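Local coordinates for rieske iron-sulfur protein soxF (Sulfolobus acidocaldarius, PDB 1JM1), which carries a Rieske-type [2Fe-2S] cluster and probably passes electrons in the respiratory chain of this archaeon, at residues 8-13 and 165-170; 41-46 and 191-196; 57-62 and 75-80; 88-93 and 146-151. One frame throughout, in Å; residues are numbered along the deposited sequence. Where two conformers were deposited one is given.

In the fold
The chain reaches contact 1 first, where 8-13 lies beside 165-170. This closes a loop of about 150 residues. Contact 2 opens inside that loop at 41-46 but closes beyond it, at 191-196, and so contacts 1 and 2 cross. Contacts 3 and 4 both lie within the spans of these two and follow in series: 57-62 meets 75-80, then 88-93 meets 146-151. Contact 4 is the most central. Its strand 87-91 neighbours strand 43-48 of contact 2, its F88 packs on contact 3, and its I150 binds N168 of contact 1. The N-terminal segment, the late loop, the small ribbon and the central sheet are thereby joined.

Contact 1. Residues 8-13 and 165-170; sequences AGFPRY and VGTNAP
T167 meets F10 with the same hydroxyl that makes the shortest polar bond here. OG1 of T167 donates to O of A169 over 2.9 Å, from well above the carbonyl plane. The bond stays within 165-170 and tethers the hydroxyl, which lies 3.5 Å from CZ of F10. The two side chains cross at about a right angle. With CG anti to the carbonyl carbon (chi1 -83°), the F10 ring is laid along the backbone of G166 and T167. CA of G166 sits over one ring face, 3.8 Å from the centroid and 16° off the normal, which makes a CH-pi contact. N of T167 lies over that face too, nearer the rim; it is buried and has no partner in the model. CB of F10 packs 3.3 Å from O of V165. V165 and G166 form a classic beta bulge: both face I152 of strand 151-155, near the end of strand 161-167. At the bulge, R12 and V165 lie side by side and point the same way. CG of R12 is anti to the backbone N (chi1 177°) and the chain is extended as far as NE, which brings NH1 3.9 Å from CG1 of V165. The same NH1 makes a salt bridge with D154, and the guanidinium group has a cation-pi contact with Y163. O of P11 packs 3.7 Å from CA of V165 and accepts a hydrogen bond from OH of Y37.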
loop_
_atom_site.group_PDB
_atom_site.type_symbol
_atom_site.label_atom_id
_atom_site.label_comp_id
_atom_site.label_asym_id
_atom_site.label_seq_id
_atom_site.Cartn_x
_atom_site.Cartn_y
_atom_site.Cartn_z
ATOM N N ALA A 8 11.420 -12.164 6.600
ATOM C CA ALA A 8 12.711 -11.972 5.940
ATOM C C ALA A 8 13.424 -10.732 6.494
ATOM O O ALA A 8 14.039 -9.981 5.749
ATOM C CB ALA A 8 12.603 -11.945 4.469
ATOM N N GLY A 9 13.419 -10.549 7.805
ATOM C CA GLY A 9 14.186 -9.520 8.472
ATOM C C GLY A 9 13.410 -8.205 8.769
ATOM O O GLY A 9 13.959 -7.342 9.439
ATOM N N PHE A 10 12.210 -8.075 8.244
ATOM C CA PHE A 10 11.363 -6.945 8.522
ATOM C C PHE A 10 10.789 -7.025 9.914
ATOM O O PHE A 10 10.643 -8.131 10.465
ATOM C CB PHE A 10 10.213 -6.861 7.558
ATOM C CG PHE A 10 10.505 -6.188 6.231
ATOM C CD1 PHE A 10 11.154 -6.812 5.204
ATOM C CD2 PHE A 10 10.076 -4.883 6.024
ATOM C CE1 PHE A 10 11.365 -6.212 4.014
ATOM C CE2 PHE A 10 10.278 -4.280 4.777
ATOM C CZ PHE A 10 10.919 -4.943 3.775
ATOM N N PRO A 11 10.379 -5.901 10.494
ATOM C CA PRO A 11 9.618 -5.902 11.764
ATOM C C PRO A 11 8.199 -6.322 11.529
ATOM O O PRO A 11 7.641 -6.221 10.427
ATOM C CB PRO A 11 9.700 -4.456 12.198
ATOM C CG PRO A 11 9.866 -3.656 10.939
ATOM C CD PRO A 11 10.573 -4.528 9.976
ATOM N N ARG A 12 7.572 -6.811 12.581
ATOM C CA ARG A 12 6.141 -7.051 12.660
ATOM C C ARG A 12 5.554 -5.851 13.400
ATOM O O ARG A 12 5.800 -5.653 14.572
ATOM C CB ARG A 12 5.906 -8.370 13.381
ATOM C CG ARG A 12 4.432 -8.743 13.607
ATOM C CD ARG A 12 4.370 -10.136 14.237
ATOM N NE ARG A 12 2.993 -10.540 14.518
ATOM C CZ ARG A 12 2.233 -11.147 13.634
ATOM N NH1 ARG A 12 2.616 -11.450 12.390
ATOM N NH2 ARG A 12 0.985 -11.468 14.014
ATOM N N TYR A 13 4.768 -5.025 12.707
ATOM C CA TYR A 13 4.225 -3.774 13.196
ATOM C C TYR A 13 2.722 -3.807 13.176
ATOM O O TYR A 13 2.126 -4.056 12.137
ATOM C CB TYR A 13 4.720 -2.590 12.302
ATOM C CG TYR A 13 4.000 -1.288 12.498
ATOM C CD1 TYR A 13 4.225 -0.641 13.728
ATOM C CD2 TYR A 13 3.105 -0.705 11.586
ATOM C CE1 TYR A 13 3.573 0.564 13.967
ATOM C CE2 TYR A 13 2.434 0.475 11.854
ATOM C CZ TYR A 13 2.693 1.101 13.030
ATOM O OH TYR A 13 1.976 2.293 13.307
ATOM N N VAL A 165 4.199 -6.802 7.794
ATOM C CA VAL A 165 5.293 -7.776 8.011
ATOM C C VAL A 165 6.340 -7.794 6.927
ATOM O O VAL A 165 7.349 -8.494 7.079
ATOM C CB VAL A 165 4.725 -9.189 8.266
ATOM C CG1 VAL A 165 3.865 -9.183 9.519
ATOM C CG2 VAL A 165 3.974 -9.732 7.053
ATOM N N GLY A 166 6.151 -7.084 5.815
ATOM C CA GLY A 166 7.193 -7.000 4.816
ATOM C C GLY A 166 6.721 -6.148 3.649
ATOM O O GLY A 166 5.664 -5.561 3.699
ATOM N N THR A 167 7.546 -6.104 2.594
ATOM C CA THR A 167 7.142 -5.512 1.327
ATOM C C THR A 167 7.582 -6.427 0.214
ATOM O O THR A 167 8.500 -7.229 0.388
ATOM C CB THR A 167 7.678 -4.084 1.103
ATOM O OG1 THR A 167 9.091 -4.117 0.899
ATOM C CG2 THR A 167 7.367 -3.178 2.283
ATOM N N ASN A 168 6.959 -6.295 -0.955
ATOM C CA ASN A 168 7.351 -7.101 -2.101
ATOM C C ASN A 168 8.469 -6.482 -2.911
ATOM O O ASN A 168 9.004 -7.129 -3.825
ATOM C CB ASN A 168 6.180 -7.431 -3.019
ATOM C CG ASN A 168 5.589 -6.218 -3.724
ATOM O OD1 ASN A 168 5.888 -5.067 -3.338
ATOM N ND2 ASN A 168 4.741 -6.454 -4.706
ATOM N N ALA A 169 8.875 -5.239 -2.601
ATOM C CA ALA A 169 9.821 -4.477 -3.406
ATOM C C ALA A 169 10.345 -3.351 -2.598
ATOM O O ALA A 169 9.686 -2.875 -1.627
ATOM C CB ALA A 169 9.101 -3.947 -4.635
ATOM N N PRO A 170 11.487 -2.790 -2.976
ATOM C CA PRO A 170 11.961 -1.527 -2.375
ATOM C C PRO A 170 11.043 -0.379 -2.750
ATOM O O PRO A 170 10.504 -0.300 -3.865
ATOM C CB PRO A 170 13.341 -1.327 -3.044
ATOM C CG PRO A 170 13.214 -2.058 -4.368
ATOM C CD PRO A 170 12.389 -3.267 -4.049
#

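Contact 2. Residues 41-46 and 191-196; sequences DEPCFL and YSYSVP
The CA atoms of D41 and Y191 come within 5.8 Å of each other, and further along P43 lies level with V195. The two segments run in the same general sense, and no hydrogen bond joins them. CB of D41 packs 3.2 Å from O of Y191. CG of D41 is 3.7 Å from CB of Y191, and the two side chains cross at about a right angle. CG of D41 stands between the backbone N and the carbonyl carbon (chi1 64°), which lays the carboxylate beside CB of Y191. An alanine here keeps CB but lacks the carboxylate, and would probably leave a gap beside CB of Y191. The carbonyl of D41 is buried without a partner in the model. Its O lies in the plane of the Y191 ring, at the edge, 3.5 Å from CD2. CG of E42 approaches the same CD2 at 3.7 Å. In the conformer given, CB of Y193 rests 3.6 Å from CG of the P43 ring. OH of Y193 bonds O of G98 in the cluster pocket, and OH of Y191 bonds O of F172. P43 starts strand 43-48, the middle strand between 32-36 and 87-91. The next residue, C44, packs on V151 of strand 151-155.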
loop_
_atom_site.group_PDB
_atom_site.type_symbol
_atom_site.label_atom_id
_atom_site.label_comp_id
_atom_site.label_asym_id
_atom_site.label_seq_id
_atom_site.Cartn_x
_atom_site.Cartn_y
_atom_site.Cartn_z
ATOM N N ASP A 41 9.157 7.433 8.709
ATOM C CA ASP A 41 9.028 8.390 7.575
ATOM C C ASP A 41 8.656 7.814 6.208
ATOM O O ASP A 41 8.812 8.465 5.152
ATOM C CB ASP A 41 10.524 8.996 7.450
ATOM C CG ASP A 41 11.693 8.050 7.052
ATOM O OD1 ASP A 41 11.877 6.844 6.684
ATOM O OD2 ASP A 41 13.012 8.354 7.026
ATOM N N GLU A 42 8.155 6.602 6.199
ATOM C CA GLU A 42 7.810 5.845 4.980
ATOM C C GLU A 42 6.304 5.636 4.952
ATOM O O GLU A 42 5.777 4.679 5.530
ATOM C CB GLU A 42 8.538 4.517 4.954
ATOM C CG GLU A 42 10.049 4.655 4.778
ATOM C CD GLU A 42 10.785 3.380 5.028
ATOM O OE1 GLU A 42 10.378 2.534 5.822
ATOM O OE2 GLU A 42 11.877 3.197 4.339
ATOM N N PRO A 43 5.562 6.526 4.308
ATOM C CA PRO A 43 4.115 6.433 4.368
ATOM C C PRO A 43 3.567 5.302 3.516
ATOM O O PRO A 43 4.074 5.046 2.426
ATOM C CB PRO A 43 3.659 7.825 3.847
ATOM C CG PRO A 43 4.722 8.154 2.857
ATOM C CD PRO A 43 6.026 7.665 3.488
ATOM N N CYS A 44 2.511 4.680 4.025
ATOM C CA CYS A 44 1.803 3.571 3.428
ATOM C C CYS A 44 0.331 3.746 3.635
ATOM O O CYS A 44 -0.098 4.559 4.467
ATOM C CB CYS A 44 2.245 2.247 4.102
ATOM S SG CYS A 44 4.002 1.853 3.945
ATOM N N PHE A 45 -0.499 2.944 2.965
ATOM C CA PHE A 45 -1.921 2.905 3.297
ATOM C C PHE A 45 -2.443 1.503 3.200
ATOM O O PHE A 45 -2.093 0.750 2.287
ATOM C CB PHE A 45 -2.730 3.884 2.429
ATOM C CG PHE A 45 -2.732 3.591 0.956
ATOM C CD1 PHE A 45 -3.731 2.861 0.371
ATOM C CD2 PHE A 45 -1.693 4.027 0.147
ATOM C CE1 PHE A 45 -3.695 2.548 -0.959
ATOM C CE2 PHE A 45 -1.650 3.695 -1.200
ATOM C CZ PHE A 45 -2.651 2.976 -1.762
ATOM N N LEU A 46 -3.364 1.187 4.103
ATOM C CA LEU A 46 -4.277 0.069 3.969
ATOM C C LEU A 46 -5.427 0.496 3.117
ATOM O O LEU A 46 -5.860 1.642 3.172
ATOM C CB LEU A 46 -4.914 -0.391 5.338
ATOM C CG LEU A 46 -4.140 -0.754 6.503
ATOM C CD1 LEU A 46 -5.049 -1.186 7.689
ATOM C CD2 LEU A 46 -3.235 -1.955 6.225
ATOM N N TYR A 191 13.426 11.144 2.916
ATOM C CA TYR A 191 12.064 10.713 3.180
ATOM C C TYR A 191 11.502 11.592 4.291
ATOM O O TYR A 191 11.573 11.278 5.484
ATOM C CB TYR A 191 12.022 9.230 3.569
ATOM C CG TYR A 191 11.760 8.320 2.381
ATOM C CD1 TYR A 191 12.572 8.278 1.252
ATOM C CD2 TYR A 191 10.634 7.480 2.385
ATOM C CE1 TYR A 191 12.278 7.418 0.187
ATOM C CE2 TYR A 191 10.334 6.650 1.334
ATOM C CZ TYR A 191 11.157 6.623 0.229
ATOM O OH TYR A 191 10.807 5.770 -0.781
ATOM N N SER A 192 10.880 12.696 3.982
ATOM C CA SER A 192 10.385 13.565 5.063
ATOM C C SER A 192 8.887 13.564 5.054
ATOM O O SER A 192 8.252 14.374 5.708
ATOM C CB SER A 192 11.110 15.020 4.919
ATOM O OG SER A 192 10.556 15.463 3.749
ATOM N N TYR A 193 8.103 12.746 4.351
ATOM C CA TYR A 193 6.682 12.614 4.116
ATOM C C TYR A 193 5.942 12.462 5.460
ATOM O O TYR A 193 6.424 11.682 6.365
ATOM C CB TYR A 193 6.353 11.359 3.304
ATOM C CG TYR A 193 7.130 11.231 2.015
ATOM C CD1 TYR A 193 8.254 10.438 1.954
ATOM C CD2 TYR A 193 6.742 11.902 0.885
ATOM C CE1 TYR A 193 8.961 10.301 0.775
ATOM C CE2 TYR A 193 7.444 11.777 -0.338
ATOM C CZ TYR A 193 8.547 10.990 -0.375
ATOM O OH TYR A 193 9.325 10.821 -1.497
ATOM N N SER A 194 4.908 13.165 5.513
ATOM C CA SER A 194 3.908 12.937 6.630
ATOM C C SER A 194 2.836 11.858 6.295
ATOM O O SER A 194 2.559 11.479 5.245
ATOM C CB SER A 194 3.257 14.203 7.090
ATOM O OG SER A 194 2.936 14.954 5.942
ATOM N N VAL A 195 2.190 11.439 7.313
ATOM C CA VAL A 195 1.203 10.389 7.386
ATOM C C VAL A 195 -0.103 11.124 7.661
ATOM O O VAL A 195 -0.270 11.770 8.710
ATOM C CB VAL A 195 1.457 9.356 8.496
ATOM C CG1 VAL A 195 0.352 8.310 8.561
ATOM C CG2 VAL A 195 2.823 8.629 8.233
ATOM N N PRO A 196 -1.046 11.087 6.722
ATOM C CA PRO A 196 -2.380 11.725 6.961
ATOM C C PRO A 196 -3.114 11.175 8.172
ATOM O O PRO A 196 -2.929 9.974 8.485
ATOM C CB PRO A 196 -3.169 11.353 5.690
ATOM C CG PRO A 196 -2.021 11.232 4.691
ATOM C CD PRO A 196 -0.870 10.527 5.384
#

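Contact 3. Residues 57-62 and 75-80; sequences ITEIPN and IQTIKG
Strands 59-61 and 77-79 run antiparallel at 157°, with I60 and I78 as a hydrogen-bonded pair. N of I78 reaches O of I60 at 2.8 Å, and N of I60 reaches O of I78. E59 and K79 are a non-hydrogen-bonded pair with side chains on one face. OE2 of E59 takes two donors. OG1 of T77 binds its anti lone pair at 2.6 Å, and NZ of K79 makes a salt bridge at 3.2 Å from above the carboxylate plane. The E59 chain is extended with CG anti to the backbone N (chi1 -176°), which carries OE2 over to T77. CG1 of I60 packs 4.0 Å from CB of I78 on the other face. At one end ND2 of N62 donates to O of I75 at 2.8 Å, with that oxygen close to the plane of the N62 amide. OD1 of N62 accepts from ND2 of N168 and from N of Y64. A leucine here would probably leave O of I75, ND2 of N168 and N of Y64 without these partners. At the other end a water joins O of T58 to O of G80. Together this is a beta hairpin with a long connection, laid over F88 of strand 87-91 through I60 and I78.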
loop_
_atom_site.group_PDB
_atom_site.type_symbol
_atom_site.label_atom_id
_atom_site.label_comp_id
_atom_site.label_asym_id
_atom_site.label_seq_id
_atom_site.Cartn_x
_atom_site.Cartn_y
_atom_site.Cartn_z
ATOM N N ILE A 57 -12.637 -8.589 -3.920
ATOM C CA ILE A 57 -11.229 -8.786 -4.289
ATOM C C ILE A 57 -10.499 -9.339 -3.086
ATOM O O ILE A 57 -10.329 -8.624 -2.074
ATOM C CB ILE A 57 -10.612 -7.482 -4.826
ATOM C CG1 ILE A 57 -11.365 -6.977 -6.102
ATOM C CG2 ILE A 57 -9.145 -7.686 -5.121
ATOM C CD1 ILE A 57 -11.148 -5.476 -6.242
ATOM N N THR A 58 -10.053 -10.576 -3.180
ATOM C CA THR A 58 -9.446 -11.278 -2.058
ATOM C C THR A 58 -8.014 -11.706 -2.336
ATOM O O THR A 58 -7.355 -12.196 -1.413
ATOM C CB THR A 58 -10.247 -12.488 -1.593
ATOM O OG1 THR A 58 -10.341 -13.420 -2.648
ATOM C CG2 THR A 58 -11.678 -12.096 -1.178
ATOM N N GLU A 59 -7.494 -11.535 -3.536
ATOM C CA GLU A 59 -6.127 -11.956 -3.862
ATOM C C GLU A 59 -5.712 -11.156 -5.105
ATOM O O GLU A 59 -6.502 -11.029 -6.035
ATOM C CB GLU A 59 -6.123 -13.453 -4.115
ATOM C CG GLU A 59 -4.742 -14.032 -4.366
ATOM C CD GLU A 59 -4.791 -15.558 -4.473
ATOM O OE1 GLU A 59 -5.853 -16.178 -4.673
ATOM O OE2 GLU A 59 -3.728 -16.184 -4.308
ATOM N N ILE A 60 -4.485 -10.663 -5.072
ATOM C CA ILE A 60 -3.932 -9.877 -6.183
ATOM C C ILE A 60 -2.546 -10.481 -6.475
ATOM O O ILE A 60 -1.902 -11.089 -5.611
ATOM C CB ILE A 60 -3.895 -8.408 -5.917
ATOM C CG1 ILE A 60 -2.902 -8.029 -4.821
ATOM C CG2 ILE A 60 -5.272 -7.856 -5.587
ATOM C CD1 ILE A 60 -2.865 -6.584 -4.413
ATOM N N PRO A 61 -2.008 -10.265 -7.692
ATOM C CA PRO A 61 -0.703 -10.847 -7.996
ATOM C C PRO A 61 0.412 -10.078 -7.342
ATOM O O PRO A 61 0.302 -8.889 -7.083
ATOM C CB PRO A 61 -0.619 -10.724 -9.544
ATOM C CG PRO A 61 -1.985 -10.354 -10.036
ATOM C CD PRO A 61 -2.632 -9.632 -8.855
ATOM N N ASN A 62 1.562 -10.774 -7.142
ATOM C CA ASN A 62 2.782 -10.105 -6.825
ATOM C C ASN A 62 3.566 -9.896 -8.102
ATOM O O ASN A 62 4.235 -10.841 -8.576
ATOM C CB ASN A 62 3.664 -10.882 -5.835
ATOM C CG ASN A 62 4.980 -10.196 -5.638
ATOM O OD1 ASN A 62 5.114 -8.985 -5.942
ATOM N ND2 ASN A 62 5.972 -10.888 -5.141
ATOM N N ILE A 75 7.046 -14.820 -3.183
ATOM C CA ILE A 75 5.594 -14.651 -2.994
ATOM C C ILE A 75 4.979 -14.486 -4.392
ATOM O O ILE A 75 5.360 -13.617 -5.167
ATOM C CB ILE A 75 5.309 -13.438 -2.107
ATOM C CG1 ILE A 75 5.838 -13.689 -0.693
ATOM C CG2 ILE A 75 3.837 -13.114 -2.107
ATOM C CD1 ILE A 75 5.802 -12.439 0.192
ATOM N N GLN A 76 4.007 -15.378 -4.718
ATOM C CA GLN A 76 3.364 -15.296 -6.022
ATOM C C GLN A 76 2.165 -14.390 -6.039
ATOM O O GLN A 76 1.890 -13.739 -7.077
ATOM C CB GLN A 76 2.917 -16.710 -6.500
ATOM C CG GLN A 76 4.109 -17.573 -6.793
ATOM C CD GLN A 76 3.643 -18.975 -7.166
ATOM O OE1 GLN A 76 3.155 -19.160 -8.295
ATOM N NE2 GLN A 76 3.799 -19.865 -6.248
ATOM N N THR A 77 1.407 -14.360 -4.960
ATOM C CA THR A 77 0.191 -13.589 -4.834
ATOM C C THR A 77 0.111 -13.047 -3.435
ATOM O O THR A 77 0.738 -13.553 -2.510
ATOM C CB THR A 77 -1.071 -14.369 -5.136
ATOM O OG1 THR A 77 -1.278 -15.273 -4.022
ATOM C CG2 THR A 77 -1.004 -15.146 -6.470
ATOM N N ILE A 78 -0.633 -11.963 -3.305
ATOM C CA ILE A 78 -0.896 -11.301 -2.031
ATOM C C ILE A 78 -2.351 -11.552 -1.679
ATOM O O ILE A 78 -3.250 -11.155 -2.438
ATOM C CB ILE A 78 -0.595 -9.807 -2.108
ATOM C CG1 ILE A 78 0.829 -9.515 -2.539
ATOM C CG2 ILE A 78 -0.928 -9.133 -0.745
ATOM C CD1 ILE A 78 1.825 -10.029 -1.760
ATOM N N LYS A 79 -2.570 -12.210 -0.564
ATOM C CA LYS A 79 -3.952 -12.447 -0.116
ATOM C C LYS A 79 -4.419 -11.279 0.708
ATOM O O LYS A 79 -3.706 -10.749 1.573
ATOM C CB LYS A 79 -4.024 -13.750 0.729
ATOM C CG LYS A 79 -3.805 -15.027 -0.218
ATOM C CD LYS A 79 -4.165 -16.307 0.385
ATOM C CE LYS A 79 -4.078 -17.469 -0.611
ATOM N NZ LYS A 79 -2.835 -17.318 -1.404
ATOM N N GLY A 80 -5.659 -10.859 0.487
ATOM C CA GLY A 80 -6.280 -9.873 1.323
ATOM C C GLY A 80 -6.490 -10.445 2.721
ATOM O O GLY A 80 -6.722 -11.655 2.878
HETATM O O HOH W 1 -7.801 -13.489 1.064
#

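Contact 4. Residues 88-93 and 146-151; sequences FAFSDV and RPLPIV
A single beta bridge between F90 and I150 joins strand 87-91, at the border of its sheet, to the loop that leads into strand 151-155. Backbone bonds lie before and after it. N of V151 donates to O of A89 at 2.9 Å, and N of S91 donates to O of P149 at the same length, 2.9 Å. A water accepts from N of A89 and donates to O of V151, extending the link. The side chains fill in around this backbone. F90 and I150 lie side by side and point the same way, with CE2 of F90 3.5 Å from CG1 of I150. In both residues the gamma carbon concerned is anti to the carbonyl carbon (chi1 -63° and -64°), which keeps the pair alongside each other. I60 of strand 59-61 touches both. CB of A89 meets CB of V151 at 3.8 Å. L148 reaches across with its two methyl groups. CD2 packs against CB of F90 and lies 3.5 Å from O of S91, a buried carbonyl with no partner in the model. CD1 lies 3.6 Å from O of V93. OG of S91 accepts from N of V93 at 3.2 Å, an ST turn that bends the chain as the strand ends. On the loop side, N of I150 donates to OD1 of N168. The next residue after V93 is the cluster ligand C94. In the Rieske fold the cluster-binding part is inserted into a beta-sheet base, and here the outgoing strand and the returning loop meet at that junction.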
loop_
_atom_site.group_PDB
_atom_site.type_symbol
_atom_site.label_atom_id
_atom_site.label_comp_id
_atom_site.label_asym_id
_atom_site.label_seq_id
_atom_site.Cartn_x
_atom_site.Cartn_y
_atom_site.Cartn_z
ATOM N N PHE A 88 -5.739 -4.880 1.860
ATOM C CA PHE A 88 -4.426 -4.850 1.235
ATOM C C PHE A 88 -3.711 -3.580 1.691
ATOM O O PHE A 88 -4.322 -2.692 2.308
ATOM C CB PHE A 88 -4.562 -4.862 -0.306
ATOM C CG PHE A 88 -5.254 -6.103 -0.804
ATOM C CD1 PHE A 88 -6.631 -6.177 -0.865
ATOM C CD2 PHE A 88 -4.510 -7.197 -1.185
ATOM C CE1 PHE A 88 -7.266 -7.316 -1.325
ATOM C CE2 PHE A 88 -5.114 -8.354 -1.644
ATOM C CZ PHE A 88 -6.496 -8.379 -1.726
ATOM N N ALA A 89 -2.445 -3.451 1.343
ATOM C CA ALA A 89 -1.693 -2.253 1.667
ATOM C C ALA A 89 -0.604 -2.008 0.644
ATOM O O ALA A 89 -0.036 -2.932 0.066
ATOM C CB ALA A 89 -1.082 -2.373 3.061
ATOM N N PHE A 90 -0.282 -0.718 0.467
ATOM C CA PHE A 90 0.692 -0.269 -0.522
ATOM C C PHE A 90 1.542 0.825 0.087
ATOM O O PHE A 90 1.130 1.592 0.959
ATOM C CB PHE A 90 -0.015 0.272 -1.764
ATOM C CG PHE A 90 -0.841 -0.752 -2.512
ATOM C CD1 PHE A 90 -2.143 -1.012 -2.146
ATOM C CD2 PHE A 90 -0.267 -1.465 -3.572
ATOM C CE1 PHE A 90 -2.869 -1.989 -2.789
ATOM C CE2 PHE A 90 -1.013 -2.419 -4.243
ATOM C CZ PHE A 90 -2.285 -2.675 -3.856
ATOM N N SER A 91 2.748 1.003 -0.520
ATOM C CA SER A 91 3.495 2.238 -0.322
ATOM C C SER A 91 2.681 3.432 -0.837
ATOM O O SER A 91 1.985 3.355 -1.837
ATOM C CB SER A 91 4.799 2.156 -1.099
ATOM O OG SER A 91 5.555 3.359 -0.988
ATOM N N ASP A 92 2.835 4.566 -0.123
ATOM C CA ASP A 92 2.239 5.826 -0.538
ATOM C C ASP A 92 3.222 6.730 -1.266
ATOM O O ASP A 92 2.906 7.920 -1.426
ATOM C CB ASP A 92 1.619 6.540 0.645
ATOM C CG ASP A 92 0.725 7.678 0.285
ATOM O OD1 ASP A 92 -0.039 7.492 -0.735
ATOM O OD2 ASP A 92 0.686 8.712 0.976
ATOM N N VAL A 93 4.355 6.219 -1.713
ATOM C CA VAL A 93 5.377 6.999 -2.432
ATOM C C VAL A 93 5.459 6.494 -3.863
ATOM O O VAL A 93 5.772 5.315 -4.121
ATOM C CB VAL A 93 6.718 6.970 -1.712
ATOM C CG1 VAL A 93 7.737 7.828 -2.512
ATOM C CG2 VAL A 93 6.632 7.436 -0.269
ATOM N N ARG A 146 7.937 0.768 -12.746
ATOM C CA ARG A 146 7.726 -0.489 -12.055
ATOM C C ARG A 146 6.491 -0.349 -11.182
ATOM O O ARG A 146 6.036 0.775 -10.912
ATOM C CB ARG A 146 8.943 -0.862 -11.226
ATOM C CG ARG A 146 9.282 0.133 -10.121
ATOM C CD ARG A 146 10.608 -0.194 -9.502
ATOM N NE ARG A 146 11.011 0.697 -8.387
ATOM C CZ ARG A 146 10.829 0.462 -7.129
ATOM N NH1 ARG A 146 10.149 -0.573 -6.688
ATOM N NH2 ARG A 146 11.337 1.330 -6.231
ATOM N N PRO A 147 5.941 -1.465 -10.718
ATOM C CA PRO A 147 4.693 -1.427 -9.932
ATOM C C PRO A 147 4.876 -0.749 -8.577
ATOM O O PRO A 147 5.945 -0.750 -7.948
ATOM C CB PRO A 147 4.326 -2.896 -9.767
ATOM C CG PRO A 147 4.970 -3.581 -10.947
ATOM C CD PRO A 147 6.295 -2.863 -11.076
ATOM N N LEU A 148 3.763 -0.241 -8.053
ATOM C CA LEU A 148 3.739 0.318 -6.717
ATOM C C LEU A 148 3.994 -0.775 -5.682
ATOM O O LEU A 148 3.281 -1.783 -5.689
ATOM C CB LEU A 148 2.382 0.978 -6.455
ATOM C CG LEU A 148 2.288 1.759 -5.147
ATOM C CD1 LEU A 148 3.216 2.969 -5.167
ATOM C CD2 LEU A 148 0.844 2.231 -4.948
ATOM N N PRO A 149 4.977 -0.620 -4.785
ATOM C CA PRO A 149 5.212 -1.683 -3.811
ATOM C C PRO A 149 4.013 -1.961 -2.917
ATOM O O PRO A 149 3.296 -1.045 -2.480
ATOM C CB PRO A 149 6.421 -1.164 -3.023
ATOM C CG PRO A 149 7.153 -0.324 -4.043
ATOM C CD PRO A 149 6.026 0.389 -4.796
ATOM N N ILE A 150 3.836 -3.241 -2.638
ATOM C CA ILE A 150 2.840 -3.779 -1.729
ATOM C C ILE A 150 3.472 -4.003 -0.362
ATOM O O ILE A 150 4.577 -4.528 -0.256
ATOM C CB ILE A 150 2.241 -5.102 -2.277
ATOM C CG1 ILE A 150 1.497 -4.814 -3.572
ATOM C CG2 ILE A 150 1.364 -5.795 -1.254
ATOM C CD1 ILE A 150 1.122 -6.075 -4.361
ATOM N N VAL A 151 2.732 -3.629 0.679
ATOM C CA VAL A 151 3.068 -3.942 2.050
ATOM C C VAL A 151 2.322 -5.238 2.403
ATOM O O VAL A 151 1.088 -5.301 2.346
ATOM C CB VAL A 151 2.682 -2.802 2.993
ATOM C CG1 VAL A 151 3.001 -3.204 4.451
ATOM C CG2 VAL A 151 3.406 -1.523 2.608
HETATM O O HOH W 2 -1.292 -6.102 0.970
#